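Local atomic coordinates of KmHsv2 (Kluyveromyces marxianus, PDB entry 3VU4), a protein that probably binds phosphoinositides as an Atg18-related seven-bladed beta-propeller of the PROPPIN family, and so is likely to take part in membrane-associated protein transport. Residues P102-F107 with V114-D119; G118-V123 with T134-F139; G140-F145 with N196-V201; N147-Y152 with V201-K206; Q160-K165 with G188-A193. One frame throughout, in Å; residues are numbered along the deposited sequence.

Contact 1 (P102-F107 with V114-D119); sequences PVKDLF and VVSYGD. With SO4 (sulfate ion), chain C.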
# COMPACT_ATOMS: atom_id res chain seq x y z
N PRO A 102 -16.49 -10.96 10.16
CA PRO A 102 -15.17 -11.40 9.67
C PRO A 102 -14.22 -10.22 9.52
O PRO A 102 -14.63 -9.14 9.08
CB PRO A 102 -15.50 -12.04 8.32
CG PRO A 102 -16.93 -12.46 8.46
CD PRO A 102 -17.55 -11.31 9.19
N VAL A 103 -12.96 -10.41 9.88
CA VAL A 103 -11.98 -9.33 9.76
C VAL A 103 -11.67 -9.00 8.30
O VAL A 103 -11.34 -9.89 7.51
CB VAL A 103 -10.67 -9.70 10.48
CG1 VAL A 103 -9.66 -8.58 10.31
CG2 VAL A 103 -10.94 -9.95 11.95
N LYS A 104 -11.77 -7.71 7.96
CA LYS A 104 -11.47 -7.20 6.62
C LYS A 104 -10.07 -6.59 6.63
O LYS A 104 -9.08 -7.26 6.32
CB LYS A 104 -12.48 -6.12 6.21
CG LYS A 104 -13.91 -6.59 5.98
CD LYS A 104 -14.76 -5.41 5.53
CE LYS A 104 -16.21 -5.80 5.26
NZ LYS A 104 -17.00 -4.61 4.80
N ASP A 105 -9.99 -5.32 7.00
CA ASP A 105 -8.70 -4.63 7.05
C ASP A 105 -8.04 -4.87 8.41
O ASP A 105 -8.72 -5.07 9.42
CB ASP A 105 -8.90 -3.14 6.82
CG ASP A 105 -9.50 -2.84 5.46
OD1 ASP A 105 -8.80 -3.09 4.44
OD2 ASP A 105 -10.66 -2.37 5.41
N LEU A 106 -6.71 -4.84 8.44
CA LEU A 106 -5.95 -5.05 9.66
C LEU A 106 -4.62 -4.30 9.61
O LEU A 106 -3.79 -4.55 8.72
CB LEU A 106 -5.69 -6.55 9.85
CG LEU A 106 -4.92 -6.93 11.12
CD1 LEU A 106 -5.67 -6.42 12.33
CD2 LEU A 106 -4.75 -8.44 11.19
N PHE A 107 -4.42 -3.39 10.56
CA PHE A 107 -3.20 -2.58 10.62
C PHE A 107 -2.54 -2.65 12.00
O PHE A 107 -3.22 -2.80 13.02
CB PHE A 107 -3.52 -1.13 10.29
CG PHE A 107 -4.12 -0.94 8.93
CD1 PHE A 107 -3.32 -0.97 7.79
CD2 PHE A 107 -5.48 -0.72 8.78
CE1 PHE A 107 -3.87 -0.78 6.52
CE2 PHE A 107 -6.04 -0.53 7.51
CZ PHE A 107 -5.23 -0.55 6.38
N VAL A 114 -5.43 -1.66 14.39
CA VAL A 114 -6.65 -1.23 13.72
C VAL A 114 -7.28 -2.46 13.05
O VAL A 114 -6.59 -3.20 12.34
CB VAL A 114 -6.34 -0.13 12.66
CG1 VAL A 114 -7.62 0.36 12.03
CG2 VAL A 114 -5.58 1.02 13.31
N VAL A 115 -8.57 -2.66 13.28
CA VAL A 115 -9.30 -3.81 12.73
C VAL A 115 -10.69 -3.44 12.20
O VAL A 115 -11.51 -2.87 12.93
CB VAL A 115 -9.51 -4.92 13.82
CG1 VAL A 115 -10.21 -6.13 13.21
CG2 VAL A 115 -8.18 -5.31 14.43
N SER A 116 -10.98 -3.77 10.94
CA SER A 116 -12.30 -3.45 10.39
C SER A 116 -13.03 -4.74 10.05
O SER A 116 -12.42 -5.75 9.70
CB SER A 116 -12.20 -2.56 9.15
OG SER A 116 -11.76 -3.29 8.01
N TYR A 117 -14.34 -4.69 10.17
CA TYR A 117 -15.19 -5.83 9.89
C TYR A 117 -16.55 -5.26 9.64
O TYR A 117 -16.95 -4.30 10.30
CB TYR A 117 -15.24 -6.77 11.10
CG TYR A 117 -15.43 -6.04 12.42
CD1 TYR A 117 -14.37 -5.36 13.02
CD2 TYR A 117 -16.67 -6.02 13.04
CE1 TYR A 117 -14.54 -4.67 14.23
CE2 TYR A 117 -16.86 -5.33 14.25
CZ TYR A 117 -15.79 -4.66 14.83
OH TYR A 117 -15.98 -3.97 16.01
N GLY A 118 -17.28 -5.83 8.69
CA GLY A 118 -18.59 -5.28 8.40
C GLY A 118 -18.37 -3.83 8.03
O GLY A 118 -17.55 -3.53 7.15
N ASP A 119 -19.07 -2.92 8.70
CA ASP A 119 -18.91 -1.51 8.41
C ASP A 119 -18.42 -0.76 9.64
O ASP A 119 -18.81 0.39 9.89
CB ASP A 119 -20.21 -0.90 7.89
CG ASP A 119 -21.33 -0.97 8.89
OD1 ASP A 119 -21.13 -1.58 9.97
OD2 ASP A 119 -22.41 -0.41 8.60
S SO4 C . -19.95 -6.89 4.08
O1 SO4 C . -19.76 -6.02 5.26
O2 SO4 C . -19.25 -6.30 2.93
O3 SO4 C . -19.39 -8.22 4.36
O4 SO4 C . -21.39 -7.00 3.78
O HOH W 1 -16.46 -8.33 7.52
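S116 OG is gripped twice by a single residue across the hairpin. It accepts the backbone N-H of D105 (D105 N to S116 OG, 2.9 Å) and donates to the carboxylate, with S116 OG 3.0 Å from D105 OD2. The hydroxyl meets OD2 on its anti side, 24° out of the carboxylate plane. With OG set between its own backbone N and carbonyl carbon (chi1 75°), the serine side chain can serve both groups at once.

The backbone is irregular here: S116 O is taken by K104 N at 2.7 Å, while S116 N donates to D105 O, and thus S116 alone faces both K104 and D105. Beyond this point, F107 and V114 resume a hydrogen-bonded pair. L106 and V115 share a face, L106 CD1 approaching V115 CG2 to 3.5 Å, and the other methyl of V115 meets V103 CG1. On the opposite face, V114 CB sits at the edge of the F107 ring.

Toward the open end, the extended chain of K104 runs along the backbone of Y117 and G118, and its NZ donates to G118 O at 2.6 Å. The same ammonium meets a sulfate ion, probably from the crystallisation liquor. A water joins P102 O to G118 N. Two residues set against one on the partner strand form a beta bulge, here within the inner hairpin of a beta-propeller blade.

Contact 2 (G118-V123 with T134-F139); sequences GDVISV and TDDIRF
R138 bends back over D119 and V120, and each part of its chain finds a different surface. CB and CG pass beside the carbonyl oxygen of D119. CD touches both that oxygen and a methyl of V120 (R138 CD to V120 CG2, 3.6 Å), and bends at chi2 (-70°) and chi3 (-84°) fold the chain so that the guanidinium lies by the D119 carboxylate. D119 OD1 lies over one face of the guanidinium, whereas OD2 takes the salt bridge, a weakly hydrogen-bonded one with R138 NH1 to D119 OD2 at 3.3 Å. The two planes are 44° apart, far from a flat, two-pronged pairing.

Regular hydrogen bonds join I121 and I137 in both directions, and I121 N reaches I137 O at 2.7 Å. On the face bearing these isoleucines, I121 CG1 makes a CH-pi contact 3.8 Å from the centroid of the F139 ring, and D119 C and V120 N lie at the ring's edge.

At the other end S122 OG donates to D136 OD1 at 2.7 Å, arriving from above the carboxylate plane. D136 also forms a salt bridge with R132, so an alanine here would probably leave the S122 hydroxyl without this acceptor and the R132 charge without its mate. Backbone bonds, F139 N to D119 O among them, thus fix the register, I121 and F139 add apolar packing, and the side-chain polar links lie at the two ends, short at S122 and weak at R138.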
# COMPACT_ATOMS: atom_id res chain seq x y z
N GLY A 118 -17.28 -5.83 8.69
CA GLY A 118 -18.59 -5.28 8.40
C GLY A 118 -18.37 -3.83 8.03
O GLY A 118 -17.55 -3.53 7.15
N ASP A 119 -19.07 -2.92 8.70
CA ASP A 119 -18.91 -1.51 8.41
C ASP A 119 -18.42 -0.76 9.64
O ASP A 119 -18.81 0.39 9.89
CB ASP A 119 -20.21 -0.90 7.89
CG ASP A 119 -21.33 -0.97 8.89
OD1 ASP A 119 -21.13 -1.58 9.97
OD2 ASP A 119 -22.41 -0.41 8.60
N VAL A 120 -17.54 -1.41 10.39
CA VAL A 120 -16.98 -0.83 11.61
C VAL A 120 -15.45 -0.92 11.64
O VAL A 120 -14.85 -1.85 11.10
CB VAL A 120 -17.53 -1.58 12.85
CG1 VAL A 120 -16.92 -1.02 14.12
CG2 VAL A 120 -19.04 -1.50 12.88
N ILE A 121 -14.81 0.07 12.26
CA ILE A 121 -13.37 0.05 12.42
C ILE A 121 -13.13 0.13 13.92
O ILE A 121 -13.67 1.02 14.58
CB ILE A 121 -12.68 1.27 11.76
CG1 ILE A 121 -12.94 1.28 10.26
CG2 ILE A 121 -11.18 1.20 12.03
CD1 ILE A 121 -12.27 2.42 9.53
N SER A 122 -12.36 -0.81 14.46
CA SER A 122 -12.07 -0.81 15.89
C SER A 122 -10.58 -0.69 16.15
O SER A 122 -9.76 -1.35 15.50
CB SER A 122 -12.59 -2.10 16.56
OG SER A 122 -14.00 -2.09 16.67
N VAL A 123 -10.22 0.16 17.09
CA VAL A 123 -8.81 0.32 17.40
C VAL A 123 -8.57 -0.22 18.80
O VAL A 123 -9.12 0.29 19.77
CB VAL A 123 -8.39 1.81 17.34
CG1 VAL A 123 -6.88 1.92 17.36
CG2 VAL A 123 -8.95 2.47 16.09
N THR A 134 -10.49 3.52 21.79
CA THR A 134 -11.41 4.55 21.35
C THR A 134 -12.74 3.96 20.88
O THR A 134 -12.86 2.75 20.71
CB THR A 134 -10.79 5.36 20.20
OG1 THR A 134 -11.70 6.40 19.81
CG2 THR A 134 -10.51 4.46 19.00
N ASP A 135 -13.73 4.82 20.67
CA ASP A 135 -15.04 4.37 20.21
C ASP A 135 -14.95 3.78 18.81
O ASP A 135 -14.11 4.18 18.01
CB ASP A 135 -16.04 5.52 20.16
CG ASP A 135 -16.58 5.89 21.53
OD1 ASP A 135 -16.93 4.97 22.31
OD2 ASP A 135 -16.67 7.11 21.80
N ASP A 136 -15.84 2.84 18.51
CA ASP A 136 -15.86 2.24 17.19
C ASP A 136 -16.31 3.27 16.17
O ASP A 136 -17.12 4.15 16.48
CB ASP A 136 -16.80 1.04 17.15
CG ASP A 136 -16.18 -0.19 17.77
OD1 ASP A 136 -14.99 -0.10 18.16
OD2 ASP A 136 -16.87 -1.23 17.86
N ILE A 137 -15.75 3.17 14.97
CA ILE A 137 -16.06 4.08 13.87
C ILE A 137 -16.79 3.33 12.75
O ILE A 137 -16.56 2.14 12.52
CB ILE A 137 -14.74 4.69 13.33
CG1 ILE A 137 -14.11 5.56 14.41
CG2 ILE A 137 -15.00 5.48 12.06
CD1 ILE A 137 -12.66 5.93 14.16
N ARG A 138 -17.69 4.03 12.07
CA ARG A 138 -18.44 3.45 10.97
C ARG A 138 -17.89 3.99 9.66
O ARG A 138 -17.81 5.21 9.46
CB ARG A 138 -19.92 3.79 11.11
CG ARG A 138 -20.55 3.21 12.37
CD ARG A 138 -20.68 1.69 12.28
NE ARG A 138 -21.89 1.29 11.57
CZ ARG A 138 -22.93 0.70 12.14
NH1 ARG A 138 -23.99 0.39 11.41
NH2 ARG A 138 -22.90 0.41 13.44
N PHE A 139 -17.48 3.10 8.76
CA PHE A 139 -16.93 3.52 7.49
C PHE A 139 -17.65 2.83 6.33
O PHE A 139 -18.51 1.97 6.55
CB PHE A 139 -15.43 3.23 7.47
CG PHE A 139 -15.08 1.79 7.26
CD1 PHE A 139 -15.74 0.78 7.96
CD2 PHE A 139 -14.08 1.43 6.36
CE1 PHE A 139 -15.41 -0.56 7.77
CE2 PHE A 139 -13.74 0.09 6.15
CZ PHE A 139 -14.41 -0.91 6.86

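Contact 3 (G140-F145 with N196-V201); sequences GGVCEF and NPIKMV. With SO4 (sulfate ion), chain E.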
# COMPACT_ATOMS: atom_id res chain seq x y z
N GLY A 140 -17.31 3.19 5.10
CA GLY A 140 -17.96 2.61 3.94
C GLY A 140 -17.18 1.58 3.15
O GLY A 140 -17.43 1.41 1.97
N GLY A 141 -16.23 0.90 3.78
CA GLY A 141 -15.47 -0.11 3.07
C GLY A 141 -13.99 0.15 2.84
O GLY A 141 -13.20 -0.79 2.71
N VAL A 142 -13.60 1.42 2.78
CA VAL A 142 -12.20 1.75 2.55
C VAL A 142 -11.53 2.38 3.77
O VAL A 142 -12.08 3.28 4.41
CB VAL A 142 -12.06 2.75 1.39
CG1 VAL A 142 -10.59 3.02 1.11
CG2 VAL A 142 -12.75 2.19 0.15
N CYS A 143 -10.34 1.91 4.11
CA CYS A 143 -9.63 2.50 5.23
C CYS A 143 -8.16 2.13 5.22
O CYS A 143 -7.79 1.01 4.92
CB CYS A 143 -10.28 2.09 6.55
SG CYS A 143 -9.70 0.55 7.25
N GLU A 144 -7.33 3.11 5.54
CA GLU A 144 -5.91 2.88 5.59
C GLU A 144 -5.39 3.52 6.86
O GLU A 144 -5.89 4.54 7.32
CB GLU A 144 -5.20 3.50 4.38
CG GLU A 144 -3.90 2.80 4.03
CD GLU A 144 -2.81 3.74 3.56
OE1 GLU A 144 -3.14 4.75 2.91
OE2 GLU A 144 -1.63 3.47 3.83
N PHE A 145 -4.38 2.89 7.45
CA PHE A 145 -3.79 3.42 8.65
C PHE A 145 -2.29 3.36 8.50
O PHE A 145 -1.73 2.32 8.17
CB PHE A 145 -4.18 2.60 9.88
CG PHE A 145 -3.53 3.07 11.13
CD1 PHE A 145 -3.89 4.29 11.69
CD2 PHE A 145 -2.50 2.34 11.72
CE1 PHE A 145 -3.24 4.78 12.83
CE2 PHE A 145 -1.84 2.81 12.85
CZ PHE A 145 -2.21 4.04 13.40
N ASN A 196 -17.88 9.09 -7.44
CA ASN A 196 -18.18 7.68 -7.43
C ASN A 196 -17.50 7.03 -6.24
O ASN A 196 -16.68 7.65 -5.57
CB ASN A 196 -17.70 7.04 -8.73
CG ASN A 196 -18.42 7.60 -9.92
OD1 ASN A 196 -19.66 7.57 -9.99
ND2 ASN A 196 -17.67 8.12 -10.88
N PRO A 197 -17.86 5.77 -5.94
CA PRO A 197 -17.24 5.09 -4.80
C PRO A 197 -15.73 5.03 -4.91
O PRO A 197 -15.19 4.76 -5.99
CB PRO A 197 -17.88 3.70 -4.85
CG PRO A 197 -19.24 3.99 -5.37
CD PRO A 197 -18.96 4.97 -6.49
N ILE A 198 -15.04 5.26 -3.80
CA ILE A 198 -13.59 5.21 -3.79
C ILE A 198 -13.07 3.78 -3.94
O ILE A 198 -13.55 2.84 -3.28
CB ILE A 198 -13.03 5.81 -2.48
CG1 ILE A 198 -13.03 7.34 -2.59
CG2 ILE A 198 -11.63 5.27 -2.19
CD1 ILE A 198 -12.65 8.04 -1.32
N LYS A 199 -12.07 3.63 -4.80
CA LYS A 199 -11.46 2.34 -5.05
C LYS A 199 -10.48 2.00 -3.93
O LYS A 199 -10.54 0.92 -3.34
CB LYS A 199 -10.73 2.36 -6.40
CG LYS A 199 -10.03 1.05 -6.76
CD LYS A 199 -10.99 -0.11 -6.70
CE LYS A 199 -10.34 -1.39 -7.20
NZ LYS A 199 -11.17 -2.56 -6.84
N MET A 200 -9.58 2.94 -3.64
CA MET A 200 -8.59 2.76 -2.57
C MET A 200 -7.94 4.09 -2.23
O MET A 200 -7.97 5.02 -3.04
CB MET A 200 -7.50 1.79 -3.01
CG MET A 200 -6.71 2.26 -4.21
SD MET A 200 -5.35 1.16 -4.61
CE MET A 200 -6.18 0.07 -5.72
N VAL A 201 -7.36 4.19 -1.04
CA VAL A 201 -6.67 5.42 -0.64
C VAL A 201 -5.27 5.04 -0.19
O VAL A 201 -5.06 3.95 0.33
CB VAL A 201 -7.41 6.19 0.48
CG1 VAL A 201 -8.82 6.57 0.01
CG2 VAL A 201 -7.45 5.39 1.75
S SO4 E . -14.83 10.85 -9.84
O1 SO4 E . -14.73 11.98 -8.90
O2 SO4 E . -13.47 10.45 -10.24
O3 SO4 E . -15.50 9.70 -9.21
O4 SO4 E . -15.62 11.27 -11.02
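V142 fits its two methyls against the neighbouring strand, and this is the close-packed part of the contact. CG2 faces I198, 3.6 Å from I198 O and 4.0 Å from I198 CG2, the two side chains crossing at about a right angle. CG1, anti to the backbone N (chi1 -177°), is carried to V201, whose CG2 lies 4.0 Å from V142 CG1. Replacing V142 by an alanine would probably open a gap in front of I198 and V201, since both methyls that touch them would be gone.

Beyond V142 the contact becomes sparser. E144 CB still rests on V201 CG2 at 3.9 Å, but the carboxylate passes V201 O without bonding to it; E144 OE1 instead accepts the backbone N of L203. At the other end the segment leads away to N196, which meets nothing of 140-145. Its backbone N holds a sulfate, probably from the crystallisation liquor, in a cluster completed by H194, T195, S214 and R221.

No hydrogen bond crosses between these two segments. Strands 142-146 and 198-203 are the first strands of two successive four-stranded sheets, and their short segments run nearly parallel, 5° apart with axes 6.6 Å apart. Each pairs within its own sheet, with 149-154 and 209-214 respectively.

Contact 4 (N147-Y152 with V201-K206); sequences NGLLVY and VRLNRK. With SO4 (sulfate ion), chain J.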
# COMPACT_ATOMS: atom_id res chain seq x y z
N ASN A 147 1.48 5.55 9.98
CA ASN A 147 2.15 6.64 10.67
C ASN A 147 1.19 7.44 11.56
O ASN A 147 1.10 8.66 11.44
CB ASN A 147 2.76 7.54 9.61
CG ASN A 147 3.96 8.27 10.10
OD1 ASN A 147 5.08 7.95 9.72
ND2 ASN A 147 3.75 9.27 10.95
N GLY A 148 0.45 6.75 12.42
CA GLY A 148 -0.48 7.42 13.31
C GLY A 148 -1.70 8.11 12.70
O GLY A 148 -2.45 8.78 13.43
N LEU A 149 -1.92 7.96 11.40
CA LEU A 149 -3.06 8.61 10.76
C LEU A 149 -4.07 7.59 10.21
O LEU A 149 -3.69 6.63 9.55
CB LEU A 149 -2.55 9.52 9.65
CG LEU A 149 -3.36 10.75 9.26
CD1 LEU A 149 -3.52 11.65 10.47
CD2 LEU A 149 -2.65 11.49 8.13
N LEU A 150 -5.35 7.81 10.48
CA LEU A 150 -6.39 6.91 10.01
C LEU A 150 -7.24 7.59 8.94
O LEU A 150 -7.76 8.70 9.16
CB LEU A 150 -7.30 6.47 11.16
CG LEU A 150 -8.36 5.39 10.86
CD1 LEU A 150 -7.67 4.02 10.74
CD2 LEU A 150 -9.40 5.35 11.98
N VAL A 151 -7.37 6.95 7.79
CA VAL A 151 -8.18 7.48 6.69
C VAL A 151 -9.24 6.43 6.39
O VAL A 151 -8.92 5.26 6.18
CB VAL A 151 -7.34 7.71 5.41
CG1 VAL A 151 -8.23 8.27 4.31
CG2 VAL A 151 -6.19 8.66 5.69
N TYR A 152 -10.50 6.84 6.38
CA TYR A 152 -11.57 5.90 6.09
C TYR A 152 -12.71 6.49 5.27
O TYR A 152 -13.01 7.67 5.34
CB TYR A 152 -12.13 5.29 7.38
CG TYR A 152 -12.71 6.28 8.36
CD1 TYR A 152 -11.91 6.92 9.30
CD2 TYR A 152 -14.07 6.58 8.34
CE1 TYR A 152 -12.45 7.83 10.20
CE2 TYR A 152 -14.63 7.48 9.23
CZ TYR A 152 -13.81 8.11 10.16
OH TYR A 152 -14.36 9.03 11.02
N VAL A 201 -7.36 4.19 -1.04
CA VAL A 201 -6.67 5.42 -0.64
C VAL A 201 -5.27 5.04 -0.19
O VAL A 201 -5.06 3.95 0.33
CB VAL A 201 -7.41 6.19 0.48
CG1 VAL A 201 -8.82 6.57 0.01
CG2 VAL A 201 -7.45 5.39 1.75
N ARG A 202 -4.32 5.93 -0.40
CA ARG A 202 -2.94 5.64 -0.03
C ARG A 202 -2.20 6.83 0.57
O ARG A 202 -2.12 7.91 -0.02
CB ARG A 202 -2.19 5.15 -1.27
CG ARG A 202 -2.68 3.81 -1.81
CD ARG A 202 -2.14 2.65 -0.97
NE ARG A 202 -2.48 1.35 -1.54
CZ ARG A 202 -3.66 0.76 -1.44
NH1 ARG A 202 -4.66 1.33 -0.78
NH2 ARG A 202 -3.86 -0.41 -2.03
N LEU A 203 -1.65 6.60 1.76
CA LEU A 203 -0.88 7.60 2.48
C LEU A 203 0.58 7.51 2.03
O LEU A 203 1.08 6.42 1.74
CB LEU A 203 -0.95 7.35 3.98
CG LEU A 203 -2.27 7.64 4.70
CD1 LEU A 203 -2.21 7.11 6.12
CD2 LEU A 203 -2.55 9.13 4.68
N ASN A 204 1.26 8.66 1.95
CA ASN A 204 2.66 8.65 1.59
C ASN A 204 3.46 8.37 2.87
O ASN A 204 2.90 8.37 3.97
CB ASN A 204 3.07 9.98 0.91
CG ASN A 204 2.92 11.20 1.81
OD1 ASN A 204 2.28 11.16 2.87
ND2 ASN A 204 3.48 12.32 1.36
N ARG A 205 4.76 8.10 2.72
CA ARG A 205 5.63 7.78 3.85
C ARG A 205 5.42 8.63 5.10
O ARG A 205 5.26 8.09 6.20
CB ARG A 205 7.08 7.92 3.41
CG ARG A 205 7.83 6.62 3.27
CD ARG A 205 8.78 6.39 4.44
NE ARG A 205 9.92 5.57 4.04
CZ ARG A 205 9.82 4.37 3.46
NH1 ARG A 205 8.63 3.85 3.20
NH2 ARG A 205 10.92 3.69 3.13
N LYS A 206 5.44 9.95 4.94
CA LYS A 206 5.27 10.87 6.06
C LYS A 206 3.83 11.02 6.53
O LYS A 206 3.59 11.50 7.64
CB LYS A 206 5.82 12.24 5.68
CG LYS A 206 7.28 12.24 5.31
CD LYS A 206 7.70 13.58 4.73
CE LYS A 206 9.16 13.55 4.29
NZ LYS A 206 9.52 14.75 3.48
S SO4 J . 3.63 3.07 11.56
O1 SO4 J . 3.16 3.89 12.70
O2 SO4 J . 4.39 3.92 10.62
O3 SO4 J . 4.51 2.01 12.07
O4 SO4 J . 2.48 2.46 10.87
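L203 is the main bump, pushing its branched end into the hollow between L149 and V151. Its CG stands beside the backbone N and anti to the carbonyl carbon (chi1 -71°), and chi2 of 171° sets the two methyls against different partners. CD2 meets V151 CG2 tip to tip at 3.8 Å and also lies 4.2 Å from L149 CD2, where the leucines cross at about a right angle. CD1 turns to the backbone, 3.8 Å from L149 O.

V151 answers with a forked surface. While CG2 takes L203, CG1 goes to V201, touching V201 CG2 at 3.9 Å, so that one valine spans two alternate residues of the facing strand. The intervening R202 points away: its NH1 donates to V201 O, 47° out of the carbonyl plane, and NH2 forms a salt bridge with D245 of the next blade.

Past the strands the fit turns shallow. N147 lies near the backbone of R205 and K206 without a bond, and its own N is only weakly hydrogen-bonded to a sulfate ion. With strand axes 8.5 Å apart and no hydrogen bond between them, these two segments meet mainly through aliphatic packing, the backbone N of L203 being bonded instead to E144 of the facing blade.

Contact 5 (Q160-K165 with G188-A193); sequences QIHITK and GVLIKA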
# COMPACT_ATOMS: atom_id res chain seq x y z
N GLN A 160 -16.42 9.96 -0.20
CA GLN A 160 -15.90 10.87 0.82
C GLN A 160 -15.03 10.19 1.87
O GLN A 160 -15.39 9.12 2.36
CB GLN A 160 -17.08 11.57 1.50
CG GLN A 160 -16.67 12.47 2.65
CD GLN A 160 -17.86 13.08 3.36
OE1 GLN A 160 -17.98 12.99 4.58
NE2 GLN A 160 -18.75 13.71 2.60
N ILE A 161 -13.90 10.79 2.21
CA ILE A 161 -13.03 10.21 3.23
C ILE A 161 -12.84 11.13 4.43
O ILE A 161 -12.98 12.34 4.34
CB ILE A 161 -11.64 9.82 2.70
CG1 ILE A 161 -10.94 11.03 2.08
CG2 ILE A 161 -11.76 8.69 1.72
CD1 ILE A 161 -9.50 10.75 1.67
N HIS A 162 -12.51 10.51 5.57
CA HIS A 162 -12.28 11.21 6.82
C HIS A 162 -10.86 10.88 7.26
O HIS A 162 -10.45 9.72 7.22
CB HIS A 162 -13.27 10.71 7.89
CG HIS A 162 -14.71 10.97 7.57
ND1 HIS A 162 -15.38 12.08 8.04
CD2 HIS A 162 -15.59 10.29 6.80
CE1 HIS A 162 -16.62 12.07 7.57
NE2 HIS A 162 -16.77 10.99 6.81
N ILE A 163 -10.10 11.89 7.66
CA ILE A 163 -8.73 11.69 8.11
C ILE A 163 -8.68 12.03 9.60
O ILE A 163 -9.11 13.11 10.01
CB ILE A 163 -7.73 12.61 7.37
CG1 ILE A 163 -7.81 12.35 5.86
CG2 ILE A 163 -6.30 12.37 7.89
CD1 ILE A 163 -6.95 13.30 5.05
N THR A 164 -8.17 11.12 10.41
CA THR A 164 -8.11 11.40 11.84
C THR A 164 -6.80 10.93 12.46
O THR A 164 -6.27 9.89 12.09
CB THR A 164 -9.30 10.75 12.59
OG1 THR A 164 -9.17 11.00 13.99
CG2 THR A 164 -9.35 9.25 12.36
N LYS A 165 -6.29 11.72 13.39
CA LYS A 165 -5.04 11.39 14.06
C LYS A 165 -5.31 10.45 15.22
O LYS A 165 -6.32 10.56 15.90
CB LYS A 165 -4.37 12.66 14.59
CG LYS A 165 -4.21 13.76 13.55
CD LYS A 165 -3.67 15.04 14.18
CE LYS A 165 -3.61 16.20 13.19
NZ LYS A 165 -3.21 17.47 13.85
N GLY A 188 -10.13 16.23 12.93
CA GLY A 188 -10.67 15.41 11.87
C GLY A 188 -10.90 16.17 10.57
O GLY A 188 -11.70 17.10 10.53
N VAL A 189 -10.19 15.76 9.52
CA VAL A 189 -10.33 16.39 8.21
C VAL A 189 -11.25 15.54 7.37
O VAL A 189 -11.15 14.31 7.35
CB VAL A 189 -8.97 16.51 7.51
CG1 VAL A 189 -9.17 17.03 6.10
CG2 VAL A 189 -8.06 17.43 8.30
N LEU A 190 -12.15 16.20 6.65
CA LEU A 190 -13.13 15.52 5.82
C LEU A 190 -12.96 15.95 4.37
O LEU A 190 -12.96 17.14 4.07
CB LEU A 190 -14.52 15.88 6.34
CG LEU A 190 -15.78 15.40 5.64
CD1 LEU A 190 -16.96 15.61 6.58
CD2 LEU A 190 -15.97 16.15 4.32
N ILE A 191 -12.83 14.98 3.47
CA ILE A 191 -12.64 15.31 2.06
C ILE A 191 -13.60 14.60 1.11
O ILE A 191 -13.70 13.37 1.12
CB ILE A 191 -11.22 14.96 1.57
CG1 ILE A 191 -10.19 15.47 2.56
CG2 ILE A 191 -10.98 15.58 0.20
CD1 ILE A 191 -8.81 14.87 2.35
N LYS A 192 -14.29 15.38 0.29
CA LYS A 192 -15.19 14.81 -0.70
C LYS A 192 -14.34 14.57 -1.94
O LYS A 192 -14.46 15.29 -2.93
CB LYS A 192 -16.32 15.77 -1.01
CG LYS A 192 -17.30 15.95 0.11
CD LYS A 192 -18.51 16.67 -0.40
CE LYS A 192 -19.60 16.73 0.65
NZ LYS A 192 -20.76 17.49 0.09
N ALA A 193 -13.49 13.55 -1.86
CA ALA A 193 -12.56 13.18 -2.93
C ALA A 193 -13.17 12.82 -4.29
O ALA A 193 -12.72 13.32 -5.31
CB ALA A 193 -11.66 12.04 -2.46
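Q160 lies along the edge of the facing strand with its chain extended, and across the pair it has the most surface buried. CG, anti to the backbone N (chi1 176°), passes I191 O at 3.5 Å, and the amide beyond it crosses L190 and K192. Its oxygen abuts hydrocarbon, with Q160 OE1 3.4 Å from L190 CG, while NE2 lies 3.6 Å from K192 CG; these are van der Waals contacts, not hydrogen bonds. K192 is the centre of an inverse gamma turn, where the chain leaves the strand.

Next along, I191 and I161 form an antiparallel hydrogen-bonded pair, I191 N to I161 O being 2.8 Å. I191 sends CD1 to I163 CD1, 3.6 Å away, on the face that also carries I161 and V189. These are the two outer strands of a four-stranded propeller blade, 189-191 at its outer edge, and that face looks toward the following blade, where F223 touches I191.

I163 pairs with V189 through backbone and side chain alike. The amide I163 N donates to V189 O at 2.7 Å, V189 N returns a bond to I163 O, and I163 CB stands 4.1 Å from V189 CB. On the reverse face L190 CD1 lies obliquely to the H162 ring, whose NE2 is hydrogen-bonded to N154 and whose plane meets that of Y152 at about 15°.

Three successive four-stranded sheets carry all five contacts, in the order expected of propeller blades. Contacts 1 and 2 belong to one sheet, pairing its first strand with its second and its third with its fourth; their centres are 8 Å apart, and Y117 OH to S122 OG helps to join them. Contact 5 closes the outer half of the next sheet. Contacts 3 and 4, with centres 12 Å apart, instead bridge that sheet to the one after it, both using strand 198-203 and sharing V201. Contact 5 lies within the chain loop that each of them spans. Backbone hydrogen bonds pair strands within the blades; between these last two the packing is mainly aliphatic, with E144 OE1 to L203 N as a polar link.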